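Local coordinates for alpha-L-rhamnosidase (Klebsiella oxytoca, PDB 4XHC), which hydrolyses terminal alpha-L-rhamnose residues from rhamnosides as a member of glycoside hydrolase family 78, and is captured with rhamnose bound, at residues Q53-I58 with S101-Y106; L340-A345 with R350-W355; L436-V441 with R469-A474. All blocks are in the same frame, centred on the assembly; numbering follows the deposited sequence.

How the contacts relate
From the N terminus, contact 1 comes first and closes a loop of 42 residues, much of it strand, joining the end of strand 51-55 to strand 102-104 in the N-terminal beta domain. The chain then enters the six-hairpin domain, where contact 2 pinches off only four residues in the loop that leads from helix 322-340 to helix 368-389. Contact 3 follows and brings helices 430-438 and 466-478 together across 27 residues. The three run in series, without nesting or crossing. Contacts 2 and 3 have centres about 21 Å apart, whereas contact 1 lies across the centre of the chain from both, with its centre about 47 Å from that of contact 2.

Contact 1 (Q53-I58 with S101-Y106); sequences QAHPPI and SHYVGY
H55 and Y103 form an oblique aromatic pair near the surface of the N-terminal beta-sandwich domain, where the end of edge strand 51-55 approaches the short strand 102-104. The fold supplies the framework. H55 is held by backbone hydrogen bonding to V196 of strand 187-200 in an antiparallel sheet, Y103 pairs with F173 in a two-stranded ribbon, and both side chains rest on V196. A hydrogen bond from N229 ND2 to H102 O ties strand 102-104 to helix 214-230. The chain turns corners at S101 and G105, so strand 102-104 is set apart from the longer strands before and after it. The backbones stay well separated, with the CA atoms of H55 and Y103 9.0 Å apart, and the two rings span the gap. Both CB atoms already point into that gap, toward the other segment; CG beside the backbone N (chi1 -80° in H55, -65° in Y103) then sets each ring. The side chains cross at roughly a right angle, and the ring planes are inclined by 37°, so the arrangement is neither a parallel stack nor a T. Only one corner of the phenol overlies the imidazole: CE1 of Y103 sits over one face, displaced toward the rim, and comes 3.5 Å from ND1 of H55. Y103 OH lies beside the CG-CD2 bond of the imidazole, 3.9 Å from H55 CD2.

Contact 2 (L340-A345 with R350-W355); sequences LTRCDA and RDSDDW
R342 and R350 each donate from their side chains to backbone carbonyls of the other segment, in an interhelical loop of the six-hairpin, or (alpha/alpha)6-barrel, domain. The chain leaves helix 322-340 through a type I beta turn from L340 to C343 and returns alongside the turn, C343 and R350 being closest by CA atoms. R342 reaches out with an extended chain from CG to NE and grips R350 O side-on. NE makes the shorter, straighter bond at 2.8 Å, and NH2 a longer, more bent one to the same oxygen at 3.2 Å. Both nitrogens arrive from one face of the carbonyl plane, while the oxygen lies within 3° of the guanidinium plane. In the other direction, the backbone R350 N donates to R342 O at 3.0 Å, almost straight at 173°. The R350 side chain bends at chi3 and folds back over the turn, bringing NH1 to a lone pair of T341 O at 3.3 Å and laying one guanidinium face toward the carbonyl of C343. Farther out, W356 makes a cation-pi contact with R342, D351 OD2 is hydrogen-bonded to N366 ND2, and D344 OD1 to S346 OG and V348 N. At the far end of 350-355, W355 touches the bound rhamnose. S352 OG accepts from R342 NH2 at 2.9 Å and donates to D354 OD1 at 2.6 Å, on the syn side of the carboxylate.

Contact 3 (L436-V441 with R469-A474); sequences LVLAEV and RHHYIA
L438 carries this contact from its side, pressing its two methyls against H471 and A474, which lie one turn apart on helix 466-478. CD1 comes 3.9 Å from CB of H471 and 4.0 Å from CD2 of the same residue, approaching the imidazole at its edge and near the ring plane. The other methyl, CD2, settles 4.0 Å from CB of A474, a partly exposed residue, whereas L438 and H471 are buried. CB of the leucine already points at the opposing helix, and CG anti to the carbonyl carbon (chi1 -72°) carries the fork on to H471 and A474. One face of the H471 ring is engaged by its own neighbour, H470 CD2 sitting 3.7 Å above the ring centre, and the imidazole is held in place by a bond from ND1 to Y467 O. W435 also meets this ring. These are packed helices of the (alpha/alpha)6 barrel, a buried junction in which L438 also reaches A475 and Q478 of helix 466-478 and Y377 of helix 368-389. The H471 side chain lies about 10 Å from the bound rhamnose. Past L438 the contact loosens. The helix closes in a Schellman motif: E440 turns to positive phi (66°), its N bonded to V437 O at 3.1 Å, and V441 N makes a weak 3.4 Å bond to L436 O. The chain then leaves helix 466-478. Q478, further along that helix, touches the partly exposed side chain of E440, and the carbonyl oxygen of E440 is hydrogen-bonded to K405 NZ.

Contact 1 (Q53-I58 with S101-Y106)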
ATOM      1  N   GLN A  53       9.293  19.641 -11.311  1.00 73.24           N
ATOM      2  CA  GLN A  53       8.699  20.016 -12.601  1.00 75.60           C
ATOM      3  C   GLN A  53       7.778  18.935 -13.187  1.00 76.01           C
ATOM      4  O   GLN A  53       8.204  17.798 -13.390  1.00 74.70           O
ATOM      5  CB  GLN A  53       9.816  20.332 -13.585  1.00 77.02           C
ATOM      6  CG  GLN A  53       9.337  20.687 -14.980  1.00 81.94           C
ATOM      7  CD  GLN A  53      10.358  21.494 -15.761  1.00 85.63           C
ATOM      8  OE1 GLN A  53      11.560  21.468 -15.471  1.00 84.63           O
ATOM      9  NE2 GLN A  53       9.881  22.226 -16.760  1.00 90.14           N
ATOM     10  N   ALA A  54       6.530  19.307 -13.482  1.00 62.33           N
ATOM     11  CA  ALA A  54       5.496  18.354 -13.944  1.00 61.12           C
ATOM     12  C   ALA A  54       5.674  17.884 -15.396  1.00 61.30           C
ATOM     13  O   ALA A  54       6.078  18.655 -16.261  1.00 63.49           O
ATOM     14  CB  ALA A  54       4.113  18.964 -13.774  1.00 61.32           C
ATOM     15  N   HIS A  55       5.354  16.619 -15.657  1.00 59.98           N
ATOM     16  CA  HIS A  55       5.406  16.064 -17.008  1.00 60.83           C
ATOM     17  C   HIS A  55       4.271  15.077 -17.243  1.00 60.13           C
ATOM     18  O   HIS A  55       4.069  14.170 -16.438  1.00 59.87           O
ATOM     19  CB  HIS A  55       6.722  15.333 -17.235  1.00 61.28           C
ATOM     20  CG  HIS A  55       7.868  16.236 -17.545  1.00 63.08           C
ATOM     21  ND1 HIS A  55       8.864  16.513 -16.632  1.00 63.17           N
ATOM     22  CD2 HIS A  55       8.184  16.919 -18.668  1.00 64.52           C
ATOM     23  CE1 HIS A  55       9.749  17.323 -17.180  1.00 64.31           C
ATOM     24  NE2 HIS A  55       9.359  17.586 -18.414  1.00 66.36           N
ATOM     25  N   PRO A  56       3.534  15.232 -18.355  1.00 60.22           N
ATOM     26  CA  PRO A  56       2.533  14.223 -18.682  1.00 58.63           C
ATOM     27  C   PRO A  56       3.179  13.077 -19.456  1.00 57.31           C
ATOM     28  O   PRO A  56       4.243  13.272 -20.044  1.00 58.17           O
ATOM     29  CB  PRO A  56       1.563  14.991 -19.573  1.00 59.67           C
ATOM     30  CG  PRO A  56       2.437  15.970 -20.291  1.00 61.13           C
ATOM     31  CD  PRO A  56       3.605  16.281 -19.390  1.00 60.91           C
ATOM     32  N   PRO A  57       2.546  11.893 -19.466  1.00 55.18           N
ATOM     33  CA  PRO A  57       3.039  10.780 -20.271  1.00 54.79           C
ATOM     34  C   PRO A  57       2.649  10.963 -21.728  1.00 55.81           C
ATOM     35  O   PRO A  57       1.856  11.848 -22.030  1.00 56.14           O
ATOM     36  CB  PRO A  57       2.337   9.573 -19.664  1.00 53.47           C
ATOM     37  CG  PRO A  57       1.096  10.110 -19.058  1.00 53.31           C
ATOM     38  CD  PRO A  57       1.311  11.555 -18.745  1.00 54.12           C
ATOM     39  N   ILE A  58       3.190  10.136 -22.622  1.00 56.31           N
ATOM     40  CA  ILE A  58       2.938  10.304 -24.066  1.00 58.12           C
ATOM     41  C   ILE A  58       1.991   9.275 -24.692  1.00 56.60           C
ATOM     42  O   ILE A  58       1.409   9.552 -25.727  1.00 57.24           O
ATOM     43  CB  ILE A  58       4.247  10.348 -24.898  1.00 60.57           C
ATOM     44  CG1 ILE A  58       4.934   8.971 -24.948  1.00 63.11           C
ATOM     45  CG2 ILE A  58       5.186  11.410 -24.342  1.00 59.66           C
ATOM     46  CD1 ILE A  58       6.031   8.858 -25.994  1.00 65.72           C
ATOM     47  N   SER A 101      10.213   9.266 -21.537  1.00 54.79           N
ATOM     48  CA  SER A 101      11.621   9.347 -21.145  1.00 54.21           C
ATOM     49  C   SER A 101      11.794   8.722 -19.747  1.00 54.79           C
ATOM     50  O   SER A 101      10.872   8.102 -19.207  1.00 53.39           O
ATOM     51  CB  SER A 101      12.104  10.803 -21.160  1.00 53.30           C
ATOM     52  OG  SER A 101      13.524  10.876 -21.192  1.00 51.78           O
ATOM     53  N   HIS A 102      12.979   8.883 -19.172  1.00 56.50           N
ATOM     54  CA  HIS A 102      13.296   8.342 -17.860  1.00 56.84           C
ATOM     55  C   HIS A 102      13.120   9.449 -16.828  1.00 56.79           C
ATOM     56  O   HIS A 102      13.754  10.494 -16.936  1.00 57.27           O
ATOM     57  CB  HIS A 102      14.740   7.859 -17.868  1.00 58.86           C
ATOM     58  CG  HIS A 102      15.159   7.178 -16.608  1.00 60.47           C
ATOM     59  ND1 HIS A 102      15.077   5.814 -16.448  1.00 60.82           N
ATOM     60  CD2 HIS A 102      15.675   7.665 -15.455  1.00 60.72           C
ATOM     61  CE1 HIS A 102      15.518   5.491 -15.246  1.00 59.51           C
ATOM     62  NE2 HIS A 102      15.885   6.596 -14.622  1.00 59.32           N
ATOM     63  N   TYR A 103      12.262   9.229 -15.834  1.00 55.78           N
ATOM     64  CA  TYR A 103      11.975  10.255 -14.837  1.00 54.87           C
ATOM     65  C   TYR A 103      12.223   9.767 -13.407  1.00 53.74           C
ATOM     66  O   TYR A 103      12.108   8.580 -13.103  1.00 52.42           O
ATOM     67  CB  TYR A 103      10.529  10.743 -14.969  1.00 53.90           C
ATOM     68  CG  TYR A 103      10.232  11.461 -16.266  1.00 54.65           C
ATOM     69  CD1 TYR A 103      10.565  12.799 -16.441  1.00 55.03           C
ATOM     70  CD2 TYR A 103       9.598  10.806 -17.314  1.00 55.57           C
ATOM     71  CE1 TYR A 103      10.277  13.458 -17.628  1.00 56.94           C
ATOM     72  CE2 TYR A 103       9.308  11.456 -18.503  1.00 56.34           C
ATOM     73  CZ  TYR A 103       9.648  12.781 -18.657  1.00 57.02           C
ATOM     74  OH  TYR A 103       9.354  13.413 -19.846  1.00 58.22           O
ATOM     75  N   VAL A 104      12.574  10.712 -12.543  1.00 52.87           N
ATOM     76  CA  VAL A 104      12.722  10.472 -11.123  1.00 50.87           C
ATOM     77  C   VAL A 104      11.796  11.440 -10.441  1.00 51.02           C
ATOM     78  O   VAL A 104      11.951  12.645 -10.612  1.00 54.01           O
ATOM     79  CB  VAL A 104      14.142  10.798 -10.654  1.00 51.67           C
ATOM     80  CG1 VAL A 104      14.289  10.502  -9.171  1.00 51.38           C
ATOM     81  CG2 VAL A 104      15.154  10.030 -11.485  1.00 52.75           C
ATOM     82  N   GLY A 105      10.844  10.948  -9.663  1.00 49.30           N
ATOM     83  CA  GLY A 105       9.924  11.864  -9.019  1.00 50.04           C
ATOM     84  C   GLY A 105       8.673  11.269  -8.414  1.00 49.89           C
ATOM     85  O   GLY A 105       8.625  10.095  -8.067  1.00 49.57           O
ATOM     86  N   TYR A 106       7.648  12.104  -8.305  1.00 50.40           N
ATOM     87  CA  TYR A 106       6.461  11.771  -7.546  1.00 49.28           C
ATOM     88  C   TYR A 106       5.253  11.707  -8.463  1.00 49.41           C
ATOM     89  O   TYR A 106       5.067  12.587  -9.301  1.00 49.66           O
ATOM     90  CB  TYR A 106       6.290  12.814  -6.444  1.00 50.01           C
ATOM     91  CG  TYR A 106       7.493  12.851  -5.523  1.00 50.27           C
ATOM     92  CD1 TYR A 106       8.575  13.705  -5.777  1.00 49.97           C
ATOM     93  CD2 TYR A 106       7.576  11.996  -4.420  1.00 50.21           C
ATOM     94  CE1 TYR A 106       9.690  13.721  -4.948  1.00 49.61           C
ATOM     95  CE2 TYR A 106       8.684  12.014  -3.580  1.00 49.96           C
ATOM     96  CZ  TYR A 106       9.736  12.875  -3.848  1.00 49.70           C
ATOM     97  OH  TYR A 106      10.825  12.874  -3.016  1.00 48.65           O
TER

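Contact 2 (L340-A345 with R350-W355)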
ATOM      1  N   LEU A 340      48.896   1.606   2.433  1.00 56.54           N
ATOM      2  CA  LEU A 340      50.272   1.104   2.355  1.00 57.48           C
ATOM      3  C   LEU A 340      50.574  -0.056   3.308  1.00 58.62           C
ATOM      4  O   LEU A 340      51.535  -0.802   3.085  1.00 60.04           O
ATOM      5  CB  LEU A 340      51.278   2.238   2.592  1.00 58.89           C
ATOM      6  CG  LEU A 340      51.355   3.318   1.509  1.00 57.81           C
ATOM      7  CD1 LEU A 340      52.222   4.465   1.998  1.00 59.28           C
ATOM      8  CD2 LEU A 340      51.875   2.768   0.190  1.00 57.16           C
ATOM      9  N   THR A 341      49.787  -0.204   4.374  1.00 59.15           N
ATOM     10  CA  THR A 341      49.979  -1.328   5.304  1.00 61.72           C
ATOM     11  C   THR A 341      49.552  -2.670   4.695  1.00 60.61           C
ATOM     12  O   THR A 341      49.879  -3.720   5.233  1.00 60.47           O
ATOM     13  CB  THR A 341      49.223  -1.142   6.646  1.00 62.71           C
ATOM     14  OG1 THR A 341      47.808  -1.171   6.420  1.00 59.89           O
ATOM     15  CG2 THR A 341      49.616   0.165   7.324  1.00 63.44           C
ATOM     16  N   ARG A 342      48.836  -2.650   3.575  1.00 58.34           N
ATOM     17  CA  ARG A 342      48.484  -3.904   2.927  1.00 59.04           C
ATOM     18  C   ARG A 342      49.609  -4.510   2.074  1.00 58.58           C
ATOM     19  O   ARG A 342      49.467  -5.618   1.573  1.00 57.46           O
ATOM     20  CB  ARG A 342      47.210  -3.762   2.095  1.00 58.37           C
ATOM     21  CG  ARG A 342      46.340  -4.999   2.222  1.00 58.98           C
ATOM     22  CD  ARG A 342      45.286  -5.072   1.156  1.00 58.97           C
ATOM     23  NE  ARG A 342      44.930  -6.456   0.869  1.00 59.96           N
ATOM     24  CZ  ARG A 342      43.933  -7.126   1.433  1.00 59.55           C
ATOM     25  NH1 ARG A 342      43.161  -6.570   2.358  1.00 59.24           N
ATOM     26  NH2 ARG A 342      43.704  -8.372   1.053  1.00 61.41           N
ATOM     27  N   CYS A 343      50.712  -3.795   1.906  1.00 61.21           N
ATOM     28  CA  CYS A 343      51.840  -4.311   1.141  1.00 63.18           C
ATOM     29  C   CYS A 343      52.692  -5.219   1.994  1.00 66.51           C
ATOM     30  O   CYS A 343      52.883  -4.947   3.164  1.00 65.66           O
ATOM     31  CB  CYS A 343      52.688  -3.165   0.606  1.00 64.06           C
ATOM     32  SG  CYS A 343      51.749  -2.057  -0.477  1.00 64.64           S
ATOM     33  N   ASP A 344      53.195  -6.297   1.397  1.00 71.86           N
ATOM     34  CA  ASP A 344      54.166  -7.177   2.055  1.00 79.42           C
ATOM     35  C   ASP A 344      55.566  -6.528   2.048  1.00 84.07           C
ATOM     36  O   ASP A 344      55.723  -5.375   1.608  1.00 81.05           O
ATOM     37  CB  ASP A 344      54.169  -8.593   1.424  1.00 81.82           C
ATOM     38  CG  ASP A 344      54.614  -8.618  -0.052  1.00 84.50           C
ATOM     39  OD1 ASP A 344      55.425  -7.762  -0.485  1.00 90.46           O
ATOM     40  OD2 ASP A 344      54.152  -9.523  -0.789  1.00 83.36           O
ATOM     41  N   ALA A 345      56.565  -7.263   2.548  1.00 90.23           N
ATOM     42  CA  ALA A 345      57.957  -6.794   2.571  1.00 94.17           C
ATOM     43  C   ALA A 345      58.424  -6.324   1.189  1.00 94.92           C
ATOM     44  O   ALA A 345      58.993  -5.239   1.067  1.00 97.37           O
ATOM     45  CB  ALA A 345      58.881  -7.885   3.103  1.00 95.90           C
ATOM     46  N   ARG A 350      48.904  -7.556  -0.619  1.00 58.12           N
ATOM     47  CA  ARG A 350      48.438  -8.903  -0.272  1.00 59.64           C
ATOM     48  C   ARG A 350      47.070  -9.186  -0.856  1.00 56.69           C
ATOM     49  O   ARG A 350      46.206  -8.321  -0.867  1.00 54.81           O
ATOM     50  CB  ARG A 350      48.326  -9.083   1.242  1.00 64.56           C
ATOM     51  CG  ARG A 350      49.641  -9.280   1.952  1.00 71.15           C
ATOM     52  CD  ARG A 350      49.438  -9.540   3.438  1.00 76.82           C
ATOM     53  NE  ARG A 350      50.558  -8.996   4.216  1.00 83.52           N
ATOM     54  CZ  ARG A 350      50.594  -7.784   4.782  1.00 84.39           C
ATOM     55  NH1 ARG A 350      49.563  -6.941   4.695  1.00 82.82           N
ATOM     56  NH2 ARG A 350      51.681  -7.414   5.449  1.00 86.50           N
ATOM     57  N   ASP A 351      46.867 -10.422  -1.292  1.00 55.43           N
ATOM     58  CA  ASP A 351      45.598 -10.852  -1.857  1.00 52.91           C
ATOM     59  C   ASP A 351      44.771 -11.571  -0.787  1.00 52.61           C
ATOM     60  O   ASP A 351      45.325 -12.128   0.146  1.00 53.25           O
ATOM     61  CB  ASP A 351      45.878 -11.772  -3.055  1.00 53.70           C
ATOM     62  CG  ASP A 351      44.636 -12.105  -3.858  1.00 52.96           C
ATOM     63  OD1 ASP A 351      43.706 -11.265  -3.952  1.00 50.53           O
ATOM     64  OD2 ASP A 351      44.613 -13.215  -4.423  1.00 53.37           O
ATOM     65  N   SER A 352      43.449 -11.546  -0.910  1.00 51.88           N
ATOM     66  CA  SER A 352      42.574 -12.371  -0.054  1.00 51.82           C
ATOM     67  C   SER A 352      41.211 -12.554  -0.710  1.00 51.39           C
ATOM     68  O   SER A 352      40.878 -11.840  -1.661  1.00 49.39           O
ATOM     69  CB  SER A 352      42.419 -11.778   1.347  1.00 51.66           C
ATOM     70  OG  SER A 352      41.804 -10.501   1.295  1.00 49.48           O
ATOM     71  N   ASP A 353      40.442 -13.518  -0.203  1.00 53.08           N
ATOM     72  CA  ASP A 353      39.199 -13.949  -0.845  1.00 53.75           C
ATOM     73  C   ASP A 353      37.956 -13.133  -0.439  1.00 51.61           C
ATOM     74  O   ASP A 353      36.929 -13.198  -1.107  1.00 50.07           O
ATOM     75  CB  ASP A 353      38.958 -15.439  -0.563  1.00 57.37           C
ATOM     76  CG  ASP A 353      40.072 -16.342  -1.112  1.00 60.80           C
ATOM     77  OD1 ASP A 353      40.741 -15.952  -2.104  1.00 61.05           O
ATOM     78  OD2 ASP A 353      40.258 -17.460  -0.556  1.00 65.41           O
ATOM     79  N   ASP A 354      38.045 -12.367   0.643  1.00 51.36           N
ATOM     80  CA  ASP A 354      36.944 -11.483   1.047  1.00 51.46           C
ATOM     81  C   ASP A 354      36.773 -10.316   0.046  1.00 49.73           C
ATOM     82  O   ASP A 354      37.564 -10.179  -0.884  1.00 48.74           O
ATOM     83  CB  ASP A 354      37.141 -10.979   2.488  1.00 52.73           C
ATOM     84  CG  ASP A 354      38.470 -10.265   2.693  1.00 54.68           C
ATOM     85  OD1 ASP A 354      39.533 -10.915   2.566  1.00 55.83           O
ATOM     86  OD2 ASP A 354      38.455  -9.049   2.974  1.00 54.91           O
ATOM     87  N   TRP A 355      35.729  -9.503   0.224  1.00 49.42           N
ATOM     88  CA  TRP A 355      35.405  -8.396  -0.697  1.00 47.44           C
ATOM     89  C   TRP A 355      36.077  -7.112  -0.203  1.00 47.68           C
ATOM     90  O   TRP A 355      35.429  -6.171   0.255  1.00 46.27           O
ATOM     91  CB  TRP A 355      33.882  -8.244  -0.800  1.00 47.27           C
ATOM     92  CG  TRP A 355      33.381  -7.382  -1.945  1.00 45.42           C
ATOM     93  CD1 TRP A 355      33.670  -7.518  -3.273  1.00 45.45           C
ATOM     94  CD2 TRP A 355      32.470  -6.282  -1.848  1.00 44.46           C
ATOM     95  NE1 TRP A 355      33.017  -6.551  -4.007  1.00 44.32           N
ATOM     96  CE2 TRP A 355      32.274  -5.781  -3.154  1.00 43.57           C
ATOM     97  CE3 TRP A 355      31.810  -5.663  -0.779  1.00 44.93           C
ATOM     98  CZ2 TRP A 355      31.450  -4.693  -3.417  1.00 42.49           C
ATOM     99  CZ3 TRP A 355      30.995  -4.585  -1.038  1.00 44.16           C
ATOM    100  CH2 TRP A 355      30.818  -4.110  -2.347  1.00 43.51           C
TER

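Contact 3 (L436-V441 with R469-A474)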
ATOM      1  N   LEU A 436      47.143  -1.151 -14.244  1.00 41.70           N
ATOM      2  CA  LEU A 436      48.600  -1.011 -14.207  1.00 42.79           C
ATOM      3  C   LEU A 436      49.139  -0.139 -15.346  1.00 44.28           C
ATOM      4  O   LEU A 436      50.243   0.391 -15.246  1.00 48.47           O
ATOM      5  CB  LEU A 436      49.283  -2.379 -14.168  1.00 40.36           C
ATOM      6  CG  LEU A 436      49.129  -3.087 -12.815  1.00 39.79           C
ATOM      7  CD1 LEU A 436      49.507  -4.557 -12.914  1.00 39.18           C
ATOM      8  CD2 LEU A 436      49.946  -2.407 -11.720  1.00 40.57           C
ATOM      9  N   VAL A 437      48.366   0.023 -16.414  1.00 43.15           N
ATOM     10  CA  VAL A 437      48.693   1.016 -17.433  1.00 45.38           C
ATOM     11  C   VAL A 437      48.360   2.435 -16.943  1.00 47.76           C
ATOM     12  O   VAL A 437      49.105   3.374 -17.202  1.00 49.53           O
ATOM     13  CB  VAL A 437      47.998   0.704 -18.782  1.00 45.13           C
ATOM     14  CG1 VAL A 437      48.087   1.880 -19.757  1.00 46.76           C
ATOM     15  CG2 VAL A 437      48.620  -0.532 -19.403  1.00 44.34           C
ATOM     16  N   LEU A 438      47.244   2.597 -16.242  1.00 48.38           N
ATOM     17  CA  LEU A 438      46.892   3.903 -15.705  1.00 50.69           C
ATOM     18  C   LEU A 438      47.876   4.334 -14.626  1.00 50.66           C
ATOM     19  O   LEU A 438      48.131   5.522 -14.443  1.00 53.60           O
ATOM     20  CB  LEU A 438      45.462   3.888 -15.152  1.00 52.57           C
ATOM     21  CG  LEU A 438      44.340   3.824 -16.193  1.00 52.45           C
ATOM     22  CD1 LEU A 438      43.007   3.620 -15.500  1.00 52.39           C
ATOM     23  CD2 LEU A 438      44.301   5.087 -17.042  1.00 54.52           C
ATOM     24  N   ALA A 439      48.425   3.357 -13.921  1.00 49.20           N
ATOM     25  CA  ALA A 439      49.411   3.596 -12.869  1.00 50.85           C
ATOM     26  C   ALA A 439      50.769   4.053 -13.403  1.00 53.02           C
ATOM     27  O   ALA A 439      51.624   4.500 -12.633  1.00 53.30           O
ATOM     28  CB  ALA A 439      49.583   2.331 -12.047  1.00 49.48           C
ATOM     29  N   GLU A 440      50.960   3.909 -14.714  1.00 54.41           N
ATOM     30  CA  GLU A 440      52.186   4.307 -15.412  1.00 56.59           C
ATOM     31  C   GLU A 440      53.387   3.468 -14.975  1.00 54.95           C
ATOM     32  O   GLU A 440      54.485   3.984 -14.816  1.00 55.64           O
ATOM     33  CB  GLU A 440      52.458   5.815 -15.263  1.00 59.98           C
ATOM     34  CG  GLU A 440      51.284   6.697 -15.659  1.00 61.07           C
ATOM     35  CD  GLU A 440      51.697   8.097 -16.073  1.00 65.69           C
ATOM     36  OE1 GLU A 440      52.469   8.749 -15.330  1.00 67.80           O
ATOM     37  OE2 GLU A 440      51.241   8.549 -17.150  1.00 68.62           O
ATOM     38  N   VAL A 441      53.155   2.171 -14.777  1.00 51.50           N
ATOM     39  CA  VAL A 441      54.234   1.217 -14.518  1.00 50.68           C
ATOM     40  C   VAL A 441      54.928   0.949 -15.850  1.00 51.22           C
ATOM     41  O   VAL A 441      54.267   0.886 -16.880  1.00 52.54           O
ATOM     42  CB  VAL A 441      53.683  -0.097 -13.925  1.00 47.90           C
ATOM     43  CG1 VAL A 441      54.777  -1.141 -13.795  1.00 48.81           C
ATOM     44  CG2 VAL A 441      53.026   0.152 -12.574  1.00 46.68           C
ATOM     45  N   ARG A 469      34.860   0.029 -18.057  1.00 45.02           N
ATOM     46  CA  ARG A 469      35.114   0.441 -19.432  1.00 46.19           C
ATOM     47  C   ARG A 469      35.607   1.869 -19.501  1.00 46.20           C
ATOM     48  O   ARG A 469      36.421   2.198 -20.352  1.00 48.18           O
ATOM     49  CB  ARG A 469      33.850   0.310 -20.261  1.00 46.65           C
ATOM     50  CG  ARG A 469      33.423  -1.130 -20.461  1.00 46.77           C
ATOM     51  CD  ARG A 469      33.683  -1.576 -21.879  1.00 47.11           C
ATOM     52  NE  ARG A 469      33.230  -2.942 -22.098  1.00 49.21           N
ATOM     53  CZ  ARG A 469      33.269  -3.549 -23.279  1.00 50.73           C
ATOM     54  NH1 ARG A 469      33.737  -2.896 -24.332  1.00 53.14           N
ATOM     55  NH2 ARG A 469      32.831  -4.792 -23.417  1.00 50.54           N
ATOM     56  N   HIS A 470      35.106   2.721 -18.614  1.00 45.42           N
ATOM     57  CA  HIS A 470      35.597   4.090 -18.528  1.00 46.28           C
ATOM     58  C   HIS A 470      37.112   4.117 -18.438  1.00 46.06           C
ATOM     59  O   HIS A 470      37.768   4.934 -19.083  1.00 47.85           O
ATOM     60  CB  HIS A 470      35.023   4.794 -17.303  1.00 46.75           C
ATOM     61  CG  HIS A 470      35.799   6.003 -16.892  1.00 48.05           C
ATOM     62  ND1 HIS A 470      35.581   7.245 -17.447  1.00 49.28           N
ATOM     63  CD2 HIS A 470      36.798   6.159 -15.995  1.00 47.61           C
ATOM     64  CE1 HIS A 470      36.409   8.116 -16.903  1.00 50.23           C
ATOM     65  NE2 HIS A 470      37.158   7.482 -16.019  1.00 49.61           N
ATOM     66  N   HIS A 471      37.658   3.223 -17.627  1.00 43.86           N
ATOM     67  CA  HIS A 471      39.093   3.189 -17.393  1.00 44.70           C
ATOM     68  C   HIS A 471      39.853   2.659 -18.594  1.00 44.37           C
ATOM     69  O   HIS A 471      40.953   3.109 -18.875  1.00 45.04           O
ATOM     70  CB  HIS A 471      39.394   2.393 -16.124  1.00 44.73           C
ATOM     71  CG  HIS A 471      38.780   2.999 -14.903  1.00 44.51           C
ATOM     72  ND1 HIS A 471      37.495   2.705 -14.501  1.00 43.90           N
ATOM     73  CD2 HIS A 471      39.249   3.920 -14.027  1.00 44.76           C
ATOM     74  CE1 HIS A 471      37.208   3.400 -13.416  1.00 44.84           C
ATOM     75  NE2 HIS A 471      38.251   4.149 -13.114  1.00 45.06           N
ATOM     76  N   TYR A 472      39.251   1.714 -19.303  1.00 44.38           N
ATOM     77  CA  TYR A 472      39.787   1.227 -20.567  1.00 45.05           C
ATOM     78  C   TYR A 472      39.939   2.381 -21.558  1.00 46.57           C
ATOM     79  O   TYR A 472      40.969   2.512 -22.229  1.00 47.62           O
ATOM     80  CB  TYR A 472      38.866   0.141 -21.119  1.00 44.85           C
ATOM     81  CG  TYR A 472      39.241  -0.402 -22.472  1.00 45.58           C
ATOM     82  CD1 TYR A 472      40.545  -0.788 -22.758  1.00 45.93           C
ATOM     83  CD2 TYR A 472      38.274  -0.569 -23.457  1.00 46.20           C
ATOM     84  CE1 TYR A 472      40.879  -1.295 -23.999  1.00 46.76           C
ATOM     85  CE2 TYR A 472      38.600  -1.083 -24.700  1.00 46.86           C
ATOM     86  CZ  TYR A 472      39.905  -1.439 -24.963  1.00 47.08           C
ATOM     87  OH  TYR A 472      40.215  -1.939 -26.197  1.00 47.92           O
ATOM     88  N   ILE A 473      38.924   3.238 -21.628  1.00 47.37           N
ATOM     89  CA  ILE A 473      38.965   4.413 -22.511  1.00 47.94           C
ATOM     90  C   ILE A 473      40.083   5.361 -22.099  1.00 47.73           C
ATOM     91  O   ILE A 473      40.823   5.866 -22.945  1.00 49.82           O
ATOM     92  CB  ILE A 473      37.624   5.182 -22.514  1.00 47.41           C
ATOM     93  CG1 ILE A 473      36.490   4.291 -23.038  1.00 47.99           C
ATOM     94  CG2 ILE A 473      37.719   6.446 -23.358  1.00 48.37           C
ATOM     95  CD1 ILE A 473      36.787   3.619 -24.364  1.00 49.23           C
ATOM     96  N   ALA A 474      40.187   5.611 -20.799  1.00 46.52           N
ATOM     97  CA  ALA A 474      41.203   6.510 -20.273  1.00 46.84           C
ATOM     98  C   ALA A 474      42.601   5.998 -20.600  1.00 48.19           C
ATOM     99  O   ALA A 474      43.486   6.790 -20.957  1.00 49.91           O
ATOM    100  CB  ALA A 474      41.039   6.670 -18.774  1.00 45.70           C
TER